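Local atomic coordinates of levoglucosan dehydrogenase (Pseudarthrobacter phenanthrenivorans, PDB entry 6A3F), a protein that oxidises the anhydrosugar levoglucosan to 3-dehydrolevoglucosan with NAD(+) as hydride acceptor, working as a homotetramer of the Gfo/Idh/MocA family. Residues V146-P157 against Y355-F366. Sequence-based numbering, arbitrary orientation.
Sequences VHMVAFNYRRTP and YGETKIIEAHDF
Arg-155 lies along the helix 355-366 and grips Asp-365 side-on: NE and NH2 both reach the single oxygen OD2, NE at 2.8 Å. The chain, extended from CG to NE, packs its methylenes over Ile-361 CG2 and brings CD to within 3.4 Å of Glu-362 CA. OD2 lies near the guanidinium plane, whereas the carboxylate is turned 75° from that plane and is met on its anti side. Arg-155 NH1 bonds to the carbonyl of Ser-377, and the methyl CE of Met-148 rests on one guanidinium face, so the group is fixed in rotation.

Toward the N-terminal part of the helix, Asn-152 ND2 donates a nearly straight bond to Thr-358 OG1 (2.8 Å, 167°). A chi1 of 73° sets that hydroxyl back toward its own helix, where it donates to Tyr-355 O and is left to accept from the amide. On the other side of this amide, water 2 joins Asn-152 OD1 to Tyr-355 OH, while ND2 sits over the centre of the Tyr-153 ring. Tyr-153 in turn sets its hydroxyl at the edge of the Tyr-355 ring, OH to CE1 3.5 Å.

Between these polar contacts, Glu-362 extends fully to put OE1 on Lys-359 NZ (2.6 Å), which probably offsets the charge of two buried side chains, and its OE2 comes within 3.2 Å of Ala-150 CA. Beyond the salt bridge, where strand 147-149 meets Phe-366, unbranched Met-148 slides its sulfur obliquely beside the ring, a Met-aromatic contact 4.9 Å from the centroid; Val-146 CG1 meets the same ring at CE1.

The helix thus runs almost antiparallel to strand 147-149, the edge of the Rossmann sheet within this chain, and also packs against the 3-10 segment 152-154 and Arg-155 that follow. Ala-150, Asn-152 and Tyr-355 bind NADH and Tyr-153 levoglucosan, placing this contact at the cofactor and substrate site of a Gfo/Idh/MocA dehydrogenase.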
ATOM      1  N   VAL B 146       1.759  41.988  -6.410  1.00 26.84           N
ATOM      2  CA  VAL B 146       2.015  40.580  -6.263  1.00 26.79           C
ATOM      3  C   VAL B 146       1.024  39.860  -7.167  1.00 26.76           C
ATOM      4  O   VAL B 146      -0.201  40.151  -7.117  1.00 28.35           O
ATOM      5  CB  VAL B 146       1.850  40.139  -4.800  1.00 26.78           C
ATOM      6  CG1 VAL B 146       2.013  38.618  -4.684  1.00 26.43           C
ATOM      7  CG2 VAL B 146       2.834  40.871  -3.902  1.00 27.71           C
ATOM      8  N   HIS B 147       1.539  38.988  -8.000  1.00 25.98           N
ATOM      9  CA  HIS B 147       0.705  38.199  -8.884  1.00 24.34           C
ATOM     10  C   HIS B 147       1.013  36.709  -8.689  1.00 24.37           C
ATOM     11  O   HIS B 147       2.193  36.304  -8.681  1.00 24.77           O
ATOM     12  CB  HIS B 147       0.901  38.619 -10.354  1.00 26.91           C
ATOM     13  CG  HIS B 147       2.314  38.827 -10.769  1.00 24.16           C
ATOM     14  ND1 HIS B 147       3.024  37.870 -11.430  1.00 23.75           N
ATOM     15  CD2 HIS B 147       3.128  39.903 -10.646  1.00 25.56           C
ATOM     16  CE1 HIS B 147       4.229  38.332 -11.689  1.00 26.81           C
ATOM     17  NE2 HIS B 147       4.309  39.592 -11.227  1.00 24.51           N
ATOM     18  N   MET B 148      -0.051  35.909  -8.630  1.00 23.24           N
ATOM     19  CA  MET B 148       0.098  34.465  -8.315  1.00 23.53           C
ATOM     20  C   MET B 148      -0.887  33.646  -9.144  1.00 22.10           C
ATOM     21  O   MET B 148      -2.051  34.027  -9.314  1.00 24.39           O
ATOM     22  CB  MET B 148      -0.156  34.233  -6.824  1.00 24.57           C
ATOM     23  CG  MET B 148       0.377  32.912  -6.288  1.00 23.97           C
ATOM     24  SD  MET B 148       0.082  32.740  -4.535  1.00 24.27           S
ATOM     25  CE  MET B 148       1.085  31.287  -4.180  1.00 25.87           C
ATOM     26  N   VAL B 149      -0.420  32.505  -9.659  1.00 22.37           N
ATOM     27  CA  VAL B 149      -1.329  31.546 -10.324  1.00 23.70           C
ATOM     28  C   VAL B 149      -1.535  30.340  -9.378  1.00 25.07           C
ATOM     29  O   VAL B 149      -0.594  29.944  -8.693  1.00 23.45           O
ATOM     30  CB  VAL B 149      -0.832  31.136 -11.724  1.00 23.18           C
ATOM     31  CG1 VAL B 149       0.519  30.465 -11.720  1.00 24.84           C
ATOM     32  CG2 VAL B 149      -1.857  30.298 -12.453  1.00 24.14           C
ATOM     33  N   ALA B 150      -2.749  29.810  -9.326  1.00 22.44           N
ATOM     34  CA  ALA B 150      -3.196  28.885  -8.231  1.00 22.10           C
ATOM     35  C   ALA B 150      -2.791  27.436  -8.530  1.00 21.42           C
ATOM     36  O   ALA B 150      -3.704  26.572  -8.633  1.00 21.30           O
ATOM     37  CB  ALA B 150      -4.699  28.975  -8.070  1.00 24.47           C
ATOM     38  N   PHE B 151      -1.493  27.180  -8.714  1.00 20.29           N
ATOM     39  CA  PHE B 151      -0.985  25.790  -8.743  1.00 21.66           C
ATOM     40  C   PHE B 151      -0.799  25.341  -7.266  1.00 21.82           C
ATOM     41  O   PHE B 151       0.316  25.183  -6.722  1.00 23.51           O
ATOM     42  CB  PHE B 151       0.285  25.678  -9.596  1.00 21.67           C
ATOM     43  CG  PHE B 151       0.078  25.853 -11.076  1.00 21.64           C
ATOM     44  CD1 PHE B 151      -0.858  25.087 -11.757  1.00 23.30           C
ATOM     45  CD2 PHE B 151       0.787  26.823 -11.778  1.00 23.28           C
ATOM     46  CE1 PHE B 151      -1.051  25.243 -13.120  1.00 22.62           C
ATOM     47  CE2 PHE B 151       0.586  26.986 -13.142  1.00 23.74           C
ATOM     48  CZ  PHE B 151      -0.350  26.215 -13.799  1.00 25.51           C
ATOM     49  N   ASN B 152      -1.924  25.181  -6.599  1.00 19.99           N
ATOM     50  CA  ASN B 152      -1.983  25.036  -5.157  1.00 21.03           C
ATOM     51  C   ASN B 152      -1.333  23.707  -4.714  1.00 21.65           C
ATOM     52  O   ASN B 152      -0.858  23.613  -3.555  1.00 21.79           O
ATOM     53  CB  ASN B 152      -3.414  25.149  -4.662  1.00 21.07           C
ATOM     54  CG  ASN B 152      -4.271  24.041  -5.208  1.00 22.34           C
ATOM     55  OD1 ASN B 152      -4.507  24.034  -6.414  1.00 23.85           O
ATOM     56  ND2 ASN B 152      -4.631  23.069  -4.358  1.00 21.91           N
ATOM     57  N   TYR B 153      -1.310  22.694  -5.592  1.00 20.06           N
ATOM     58  CA  TYR B 153      -0.862  21.390  -5.197  1.00 21.12           C
ATOM     59  C   TYR B 153       0.638  21.382  -4.935  1.00 20.12           C
ATOM     60  O   TYR B 153       1.105  20.516  -4.187  1.00 20.25           O
ATOM     61  CB  TYR B 153      -1.215  20.313  -6.215  1.00 21.02           C
ATOM     62  CG  TYR B 153      -2.681  20.007  -6.315  1.00 20.41           C
ATOM     63  CD1 TYR B 153      -3.375  19.450  -5.252  1.00 20.38           C
ATOM     64  CD2 TYR B 153      -3.388  20.339  -7.472  1.00 21.55           C
ATOM     65  CE1 TYR B 153      -4.720  19.163  -5.359  1.00 20.35           C
ATOM     66  CE2 TYR B 153      -4.743  20.075  -7.579  1.00 21.29           C
ATOM     67  CZ  TYR B 153      -5.399  19.445  -6.531  1.00 22.09           C
ATOM     68  OH  TYR B 153      -6.736  19.142  -6.612  1.00 20.23           O
ATOM     69  N   ARG B 154       1.395  22.350  -5.445  1.00 22.94           N
ATOM     70  CA  ARG B 154       2.823  22.354  -5.106  1.00 22.73           C
ATOM     71  C   ARG B 154       3.051  22.756  -3.636  1.00 20.44           C
ATOM     72  O   ARG B 154       4.181  22.568  -3.157  1.00 22.11           O
ATOM     73  CB  ARG B 154       3.614  23.225  -6.082  1.00 22.68           C
ATOM     74  CG  ARG B 154       3.481  24.718  -5.833  1.00 23.45           C
ATOM     75  CD  ARG B 154       4.737  25.553  -6.071  1.00 22.61           C
ATOM     76  NE  ARG B 154       5.073  25.731  -7.489  1.00 21.86           N
ATOM     77  CZ  ARG B 154       6.000  26.582  -7.944  1.00 21.96           C
ATOM     78  NH1 ARG B 154       6.673  27.334  -7.092  1.00 26.16           N
ATOM     79  NH2 ARG B 154       6.282  26.651  -9.233  1.00 23.32           N
ATOM     80  N   ARG B 155       2.043  23.292  -2.938  1.00 21.13           N
ATOM     81  CA  ARG B 155       2.142  23.663  -1.564  1.00 21.00           C
ATOM     82  C   ARG B 155       1.559  22.546  -0.666  1.00 20.50           C
ATOM     83  O   ARG B 155       1.349  22.766   0.518  1.00 21.72           O
ATOM     84  CB  ARG B 155       1.489  25.029  -1.307  1.00 20.24           C
ATOM     85  CG  ARG B 155       2.422  26.181  -1.691  1.00 21.10           C
ATOM     86  CD  ARG B 155       1.808  27.558  -1.676  1.00 22.79           C
ATOM     87  NE  ARG B 155       2.865  28.567  -1.652  1.00 23.22           N
ATOM     88  CZ  ARG B 155       3.545  29.031  -2.695  1.00 22.68           C
ATOM     89  NH1 ARG B 155       3.295  28.611  -3.925  1.00 22.62           N
ATOM     90  NH2 ARG B 155       4.485  29.951  -2.481  1.00 24.28           N
ATOM     91  N   THR B 156       1.280  21.359  -1.204  1.00 20.23           N
ATOM     92  CA  THR B 156       1.150  20.174  -0.368  1.00 19.81           C
ATOM     93  C   THR B 156       2.477  19.993   0.393  1.00 17.49           C
ATOM     94  O   THR B 156       3.531  19.959  -0.237  1.00 17.51           O
ATOM     95  CB  THR B 156       0.860  18.907  -1.178  1.00 19.00           C
ATOM     96  OG1 THR B 156      -0.244  19.047  -2.091  1.00 20.33           O
ATOM     97  CG2 THR B 156       0.593  17.700  -0.298  1.00 19.58           C
ATOM     98  N   PRO B 157       2.411  19.859   1.727  1.00 18.12           N
ATOM     99  CA  PRO B 157       3.668  19.827   2.441  1.00 18.71           C
ATOM    100  C   PRO B 157       4.618  18.757   1.893  1.00 17.43           C
ATOM    101  O   PRO B 157       5.809  19.017   1.810  1.00 19.36           O
ATOM    102  CB  PRO B 157       3.273  19.632   3.898  1.00 18.09           C
ATOM    103  CG  PRO B 157       1.975  20.369   3.965  1.00 18.55           C
ATOM    104  CD  PRO B 157       1.306  20.040   2.645  1.00 16.78           C
ATOM    105  N   TYR B 355      -7.419  19.302   1.023  1.00 19.98           N
ATOM    106  CA  TYR B 355      -7.264  20.274  -0.034  1.00 18.70           C
ATOM    107  C   TYR B 355      -7.129  21.681   0.557  1.00 19.58           C
ATOM    108  O   TYR B 355      -6.408  22.480   0.040  1.00 20.27           O
ATOM    109  CB  TYR B 355      -8.499  20.240  -0.938  1.00 19.08           C
ATOM    110  CG  TYR B 355      -8.443  21.157  -2.142  1.00 20.41           C
ATOM    111  CD1 TYR B 355      -7.798  20.768  -3.311  1.00 19.65           C
ATOM    112  CD2 TYR B 355      -9.009  22.421  -2.100  1.00 23.35           C
ATOM    113  CE1 TYR B 355      -7.698  21.639  -4.382  1.00 21.00           C
ATOM    114  CE2 TYR B 355      -8.936  23.291  -3.178  1.00 24.25           C
ATOM    115  CZ  TYR B 355      -8.293  22.895  -4.334  1.00 22.55           C
ATOM    116  OH  TYR B 355      -8.290  23.744  -5.413  1.00 24.75           O
ATOM    117  N   GLY B 356      -7.902  21.953   1.596  1.00 18.62           N
ATOM    118  CA  GLY B 356      -7.984  23.262   2.196  1.00 21.01           C
ATOM    119  C   GLY B 356      -6.630  23.759   2.665  1.00 20.85           C
ATOM    120  O   GLY B 356      -6.306  24.941   2.460  1.00 20.81           O
ATOM    121  N   GLU B 357      -5.832  22.873   3.278  1.00 20.49           N
ATOM    122  CA  GLU B 357      -4.511  23.307   3.799  1.00 20.01           C
ATOM    123  C   GLU B 357      -3.626  23.827   2.655  1.00 19.33           C
ATOM    124  O   GLU B 357      -2.864  24.765   2.889  1.00 19.43           O
ATOM    125  CB  GLU B 357      -3.812  22.184   4.581  1.00 20.79           C
ATOM    126  CG  GLU B 357      -4.457  21.954   5.935  1.00 22.84           C
ATOM    127  CD  GLU B 357      -5.590  20.928   5.979  1.00 25.63           C
ATOM    128  OE1 GLU B 357      -6.210  20.650   4.932  1.00 22.41           O
ATOM    129  OE2 GLU B 357      -5.837  20.366   7.052  1.00 32.27           O
ATOM    130  N   THR B 358      -3.739  23.271   1.453  1.00 20.03           N
ATOM    131  CA  THR B 358      -2.928  23.759   0.338  1.00 21.99           C
ATOM    132  C   THR B 358      -3.323  25.203   0.014  1.00 22.36           C
ATOM    133  O   THR B 358      -2.477  26.067  -0.226  1.00 22.66           O
ATOM    134  CB  THR B 358      -3.022  22.865  -0.903  1.00 22.53           C
ATOM    135  OG1 THR B 358      -4.284  23.007  -1.577  1.00 19.73           O
ATOM    136  CG2 THR B 358      -2.739  21.426  -0.541  1.00 22.38           C
ATOM    137  N   LYS B 359      -4.611  25.470   0.062  1.00 22.81           N
ATOM    138  CA  LYS B 359      -5.097  26.853  -0.201  1.00 22.49           C
ATOM    139  C   LYS B 359      -4.716  27.810   0.941  1.00 21.39           C
ATOM    140  O   LYS B 359      -4.458  29.011   0.692  1.00 20.58           O
ATOM    141  CB  LYS B 359      -6.612  26.859  -0.423  1.00 24.29           C
ATOM    142  CG  LYS B 359      -7.117  26.058  -1.613  1.00 27.42           C
ATOM    143  CD  LYS B 359      -6.588  26.548  -2.967  1.00 27.64           C
ATOM    144  CE  LYS B 359      -7.203  27.868  -3.417  1.00 29.54           C
ATOM    145  NZ  LYS B 359      -6.503  28.349  -4.627  1.00 28.25           N
ATOM    146  N   ILE B 360      -4.700  27.311   2.178  1.00 21.02           N
ATOM    147  CA  ILE B 360      -4.305  28.108   3.339  1.00 20.56           C
ATOM    148  C   ILE B 360      -2.813  28.489   3.250  1.00 23.27           C
ATOM    149  O   ILE B 360      -2.429  29.668   3.517  1.00 23.11           O
ATOM    150  CB  ILE B 360      -4.687  27.403   4.667  1.00 19.78           C
ATOM    151  CG1 ILE B 360      -6.202  27.353   4.875  1.00 20.60           C
ATOM    152  CG2 ILE B 360      -4.039  28.108   5.841  1.00 24.02           C
ATOM    153  CD1 ILE B 360      -6.642  26.391   5.921  1.00 20.19           C
ATOM    154  N   ILE B 361      -1.988  27.552   2.842  1.00 22.03           N
ATOM    155  CA  ILE B 361      -0.557  27.764   2.704  1.00 20.35           C
ATOM    156  C   ILE B 361      -0.308  28.733   1.552  1.00 21.00           C
ATOM    157  O   ILE B 361       0.489  29.670   1.662  1.00 23.24           O
ATOM    158  CB  ILE B 361       0.177  26.438   2.481  1.00 21.71           C
ATOM    159  CG1 ILE B 361       0.081  25.542   3.708  1.00 21.11           C
ATOM    160  CG2 ILE B 361       1.633  26.657   2.122  1.00 24.74           C
ATOM    161  CD1 ILE B 361       0.480  24.134   3.424  1.00 21.15           C
ATOM    162  N   GLU B 362      -1.000  28.499   0.439  1.00 20.47           N
ATOM    163  CA  GLU B 362      -0.951  29.389  -0.728  1.00 20.49           C
ATOM    164  C   GLU B 362      -1.253  30.836  -0.309  1.00 22.61           C
ATOM    165  O   GLU B 362      -0.465  31.758  -0.613  1.00 24.45           O
ATOM    166  CB  GLU B 362      -1.918  28.840  -1.785  1.00 20.75           C
ATOM    167  CG  GLU B 362      -1.933  29.604  -3.102  1.00 21.00           C
ATOM    168  CD  GLU B 362      -2.960  29.016  -4.056  1.00 21.76           C
ATOM    169  OE1 GLU B 362      -4.160  28.970  -3.661  1.00 24.86           O
ATOM    170  OE2 GLU B 362      -2.536  28.572  -5.161  1.00 24.62           O
ATOM    171  N   ALA B 363      -2.362  31.043   0.386  1.00 23.25           N
ATOM    172  CA  ALA B 363      -2.764  32.384   0.841  1.00 22.80           C
ATOM    173  C   ALA B 363      -1.736  32.982   1.810  1.00 25.46           C
ATOM    174  O   ALA B 363      -1.441  34.212   1.776  1.00 26.06           O
ATOM    175  CB  ALA B 363      -4.144  32.334   1.417  1.00 24.67           C
ATOM    176  N   HIS B 364      -1.174  32.153   2.691  1.00 24.89           N
ATOM    177  CA  HIS B 364      -0.117  32.651   3.567  1.00 24.72           C
ATOM    178  C   HIS B 364       1.029  33.235   2.752  1.00 25.13           C
ATOM    179  O   HIS B 364       1.542  34.349   3.080  1.00 25.30           O
ATOM    180  CB  HIS B 364       0.412  31.545   4.497  1.00 22.67           C
ATOM    181  CG  HIS B 364       1.468  32.039   5.438  1.00 25.40           C
ATOM    182  ND1 HIS B 364       2.777  31.628   5.376  1.00 27.34           N
ATOM    183  CD2 HIS B 364       1.412  32.942   6.431  1.00 27.94           C
ATOM    184  CE1 HIS B 364       3.485  32.264   6.304  1.00 26.46           C
ATOM    185  NE2 HIS B 364       2.679  33.090   6.938  1.00 28.24           N
ATOM    186  N   ASP B 365       1.487  32.515   1.724  1.00 22.96           N
ATOM    187  CA  ASP B 365       2.675  32.967   1.042  1.00 25.37           C
ATOM    188  C   ASP B 365       2.337  34.201   0.179  1.00 25.28           C
ATOM    189  O   ASP B 365       3.186  35.073  -0.036  1.00 25.59           O
ATOM    190  CB  ASP B 365       3.300  31.875   0.173  1.00 24.65           C
ATOM    191  CG  ASP B 365       4.067  30.800   0.997  1.00 26.36           C
ATOM    192  OD1 ASP B 365       4.344  31.009   2.212  1.00 25.04           O
ATOM    193  OD2 ASP B 365       4.362  29.764   0.392  1.00 25.95           O
ATOM    194  N   PHE B 366       1.111  34.232  -0.298  1.00 25.03           N
ATOM    195  CA  PHE B 366       0.617  35.331  -1.151  1.00 25.54           C
ATOM    196  C   PHE B 366       0.608  36.641  -0.348  1.00 24.91           C
ATOM    197  O   PHE B 366       1.064  37.705  -0.800  1.00 27.32           O
ATOM    198  CB  PHE B 366      -0.783  34.970  -1.638  1.00 24.18           C
ATOM    199  CG  PHE B 366      -1.456  36.009  -2.504  1.00 26.02           C
ATOM    200  CD1 PHE B 366      -0.879  36.440  -3.687  1.00 27.10           C
ATOM    201  CD2 PHE B 366      -2.694  36.511  -2.162  1.00 30.32           C
ATOM    202  CE1 PHE B 366      -1.508  37.404  -4.474  1.00 27.78           C
ATOM    203  CE2 PHE B 366      -3.329  37.454  -2.961  1.00 34.96           C
ATOM    204  CZ  PHE B 366      -2.729  37.901  -4.119  1.00 28.67           C
TER
HETATM  205  O   HOH W   1      -0.328  29.020  -6.074  1.00 26.49           O
HETATM  206  O   HOH W   2      -6.808  23.225  -7.527  1.00 22.74           O